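PDB 3NO2: uncharacterized protein from Bacteroides caccae, which is of unknown function but folds as a six-bladed beta-propeller, a scaffold that in other proteins often serves binding or catalysis. Local coordinates for residues V161-S164 and G165-S169; N205-E208 and G209-L212. One frame throughout, in Å; residues are numbered along the deposited sequence.

Contact 1 (V161-S164 and G165-S169); sequences VKLS and GTPFS
Leu163 and Pro167 meet across a bend that carries the chain from strand 157-162 toward strand 169-172, and their contact is purely apolar. Leu163 CB lies 4.3 Å from Pro167 CG, and Leu163 CD1 borders the same ring carbon at 4.3 Å. The leucine flanks the pyrrolidine ring at this corner because its CG stands opposite its own carbonyl carbon (chi1 -63°) and the chain then runs on extended to CD1. This is van der Waals contact at its loose end. A branched aliphatic chain suits the site, since Leu163 also rests on Val148 and Val189.

The nearby carbonyl oxygen makes no hydrogen bond across the bend: Ser164 O lies 3.7 Å from Pro167 CD, with CG at almost the same distance, so it looks onto methylene groups of the ring. Proline has no N-H to offer it, while its ring limits the backbone's freedom at the end of the bend. Gly165, at phi 66°, makes the turn itself; with no CB it takes up such a positive angle easily.

The polar ties of the bend lead outward: Gly165 O accepts a hydrogen bond from Ser146 OG, and Thr166 OG1 is bonded to Asp184 OD2. Threonine fits there: its CB turns away from 161-164, and its hydroxyl finds Asp184.

No hydrogen bond joins 161-164 to 165-169, so the shape of this propeller connection probably rests on backbone preferences, the light leucine-proline contact and bonds to the surrounding blades.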
# COMPACT_ATOMS: atom_id res chain seq x y z
N VAL A 161 11.93 -9.30 -11.35
CA VAL A 161 11.49 -10.65 -11.10
C VAL A 161 10.04 -10.80 -11.51
O VAL A 161 9.22 -9.89 -11.36
CB VAL A 161 11.71 -11.05 -9.63
CG1 VAL A 161 11.00 -10.09 -8.70
CG2 VAL A 161 11.30 -12.52 -9.38
N LYS A 162 9.75 -11.95 -12.08
CA LYS A 162 8.41 -12.29 -12.51
C LYS A 162 7.64 -12.95 -11.35
O LYS A 162 8.15 -13.89 -10.72
CB LYS A 162 8.44 -13.25 -13.72
CG LYS A 162 8.99 -12.65 -14.99
CD LYS A 162 8.03 -11.60 -15.55
CE LYS A 162 8.56 -10.87 -16.80
NZ LYS A 162 7.57 -9.80 -17.13
N LEU A 163 6.44 -12.45 -11.08
CA LEU A 163 5.57 -12.97 -10.04
C LEU A 163 4.29 -13.50 -10.66
O LEU A 163 4.33 -14.05 -11.76
CB LEU A 163 5.34 -11.82 -9.05
CG LEU A 163 6.62 -11.34 -8.36
CD1 LEU A 163 6.26 -10.23 -7.36
CD2 LEU A 163 7.39 -12.48 -7.69
N SER A 164 3.17 -13.26 -10.03
CA SER A 164 1.89 -13.69 -10.55
C SER A 164 0.89 -12.66 -10.11
O SER A 164 1.19 -11.80 -9.28
CB SER A 164 1.52 -15.04 -10.00
OG SER A 164 1.30 -15.02 -8.57
N GLY A 165 -0.29 -12.74 -10.69
CA GLY A 165 -1.34 -11.85 -10.33
C GLY A 165 -1.07 -10.41 -10.70
O GLY A 165 -0.59 -10.09 -11.78
N THR A 166 -1.42 -9.51 -9.77
CA THR A 166 -1.35 -8.08 -9.95
C THR A 166 -0.63 -7.48 -8.74
O THR A 166 -1.25 -7.00 -7.78
CB THR A 166 -2.76 -7.47 -10.16
OG1 THR A 166 -3.70 -8.00 -9.21
CG2 THR A 166 -3.26 -7.79 -11.56
N PRO A 167 0.71 -7.49 -8.81
CA PRO A 167 1.50 -7.06 -7.64
C PRO A 167 1.17 -5.62 -7.22
O PRO A 167 1.14 -4.71 -8.05
CB PRO A 167 2.92 -7.20 -8.11
CG PRO A 167 2.83 -8.38 -9.12
CD PRO A 167 1.52 -8.20 -9.81
N PHE A 168 0.92 -5.44 -5.92
CA PHE A 168 0.35 -4.22 -5.35
C PHE A 168 1.31 -3.39 -4.49
O PHE A 168 1.19 -2.16 -4.46
CB PHE A 168 -0.90 -4.62 -4.55
CG PHE A 168 -1.57 -3.46 -3.84
CD1 PHE A 168 -2.54 -2.71 -4.47
CD2 PHE A 168 -1.23 -3.11 -2.55
CE1 PHE A 168 -3.15 -1.62 -3.84
CE2 PHE A 168 -1.83 -2.03 -1.95
CZ PHE A 168 -2.76 -1.28 -2.60
N SER A 169 2.24 -4.03 -3.78
CA SER A 169 3.06 -3.36 -2.81
C SER A 169 4.20 -4.26 -2.39
O SER A 169 4.16 -5.49 -2.70
CB SER A 169 2.22 -2.97 -1.60
OG SER A 169 3.00 -2.25 -0.64

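Contact 2 (N205-E208 and G209-L212); sequences NDIE and GVQL
Ile207 packs against Val210 and Leu212 in a local, apolar and largely buried contact, formed where the loop between strand 198-203 and strand 214-220 doubles back. The two branches of Ile207 divide the work. CG2, opposite the backbone N (chi1 -67°), meets Val210 CG1 at 3.7 Å, the side chains lying aslant. The longer branch runs extended to CD1, which lies 4.0 Å from Leu212 CD1, with the side chains at about a right angle. A beta-branched isoleucine thus serves two partners at once.

Gly209 allows the reversal: its phi of 125° is hard to reach with a CB. Glu208, beside it, is exposed and its CB points away from 209-212, which suits a charged residue. Inside the bend, a water lies 2.8 Å from Ile207 O and 2.6 Å from Val210 O, placed to donate to either, although it has more acceptors nearby than protons. Its link to Gly209 N is weak.

The loop leans on the sheet of the following blade. Ile207 touches Ile228, Ile249 and Val255, on strands 226-231, 246-249 and 255-259, Val210 reaches Val247 and Val255, and backbone hydrogen bonds tie Glu208 to Gly253 and Val255.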
# COMPACT_ATOMS: atom_id res chain seq x y z
N ASN A 205 -4.11 -21.38 1.98
CA ASN A 205 -3.87 -22.71 2.58
C ASN A 205 -2.78 -22.66 3.65
O ASN A 205 -2.66 -23.60 4.44
CB ASN A 205 -3.45 -23.72 1.51
CG ASN A 205 -4.57 -24.08 0.55
OD1 ASN A 205 -5.75 -24.03 0.90
ND2 ASN A 205 -4.19 -24.45 -0.67
N ASP A 206 -1.97 -21.60 3.67
CA ASP A 206 -0.88 -21.46 4.66
C ASP A 206 -1.33 -20.68 5.89
O ASP A 206 -0.55 -20.53 6.86
CB ASP A 206 0.33 -20.74 4.04
CG ASP A 206 0.85 -21.44 2.81
OD1 ASP A 206 1.36 -22.57 2.96
OD2 ASP A 206 0.73 -20.93 1.68
N ILE A 207 -2.55 -20.14 5.81
CA ILE A 207 -3.11 -19.24 6.86
C ILE A 207 -4.35 -19.90 7.40
O ILE A 207 -5.05 -20.61 6.69
CB ILE A 207 -3.47 -17.83 6.29
CG1 ILE A 207 -2.19 -17.09 5.88
CG2 ILE A 207 -4.25 -17.00 7.36
CD1 ILE A 207 -2.50 -15.75 5.09
N GLU A 208 -4.61 -19.70 8.68
CA GLU A 208 -5.81 -20.21 9.29
C GLU A 208 -6.72 -19.04 9.63
O GLU A 208 -6.41 -18.25 10.52
CB GLU A 208 -5.48 -20.99 10.56
CG GLU A 208 -6.72 -21.51 11.24
CD GLU A 208 -6.45 -22.28 12.53
OE1 GLU A 208 -5.56 -23.15 12.48
OE2 GLU A 208 -7.17 -22.04 13.55
N GLY A 209 -7.82 -18.91 8.88
CA GLY A 209 -8.90 -18.03 9.24
C GLY A 209 -9.37 -17.00 8.25
O GLY A 209 -10.18 -16.12 8.58
N VAL A 210 -8.86 -17.05 7.01
CA VAL A 210 -9.29 -16.05 6.03
C VAL A 210 -9.14 -16.59 4.59
O VAL A 210 -8.11 -17.17 4.24
CB VAL A 210 -8.53 -14.71 6.18
CG1 VAL A 210 -7.04 -14.89 6.09
CG2 VAL A 210 -8.98 -13.65 5.15
N GLN A 211 -10.17 -16.39 3.79
CA GLN A 211 -10.06 -16.55 2.33
C GLN A 211 -9.46 -15.22 1.83
O GLN A 211 -10.03 -14.14 2.08
CB GLN A 211 -11.43 -16.77 1.68
CG GLN A 211 -11.31 -16.84 0.15
CD GLN A 211 -12.64 -17.04 -0.59
OE1 GLN A 211 -13.67 -17.43 0.03
NE2 GLN A 211 -12.64 -16.80 -1.91
N LEU A 212 -8.36 -15.30 1.10
CA LEU A 212 -7.71 -14.12 0.50
C LEU A 212 -8.33 -13.80 -0.83
O LEU A 212 -8.45 -14.67 -1.70
CB LEU A 212 -6.22 -14.34 0.35
CG LEU A 212 -5.44 -14.56 1.67
CD1 LEU A 212 -3.97 -14.93 1.41
CD2 LEU A 212 -5.55 -13.33 2.62
O HOH W 1 -7.29 -19.25 5.61

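How the contacts relate
Contact 1 comes first along the chain and contact 2 follows, with the sheet of strands 169-172, 178-181, 187-191 and 198-203 between them. Contact 1 leads into the first strand of that blade from the sheet ending at 157-162; contact 2 leaves its last strand for the sheet beginning at 214-220. Both are therefore blade-to-blade connections of the six-bladed propeller. Their centres lie 19 Å apart and their nearest atoms about 11 Å, so they do not touch. The centre of contact 1 lies 13 Å from the centre of the chain, that of contact 2 20 Å, so contact 1 is the more central. Together they help join three consecutive blades, and Thr166 and Phe168 also touch strand 214-220.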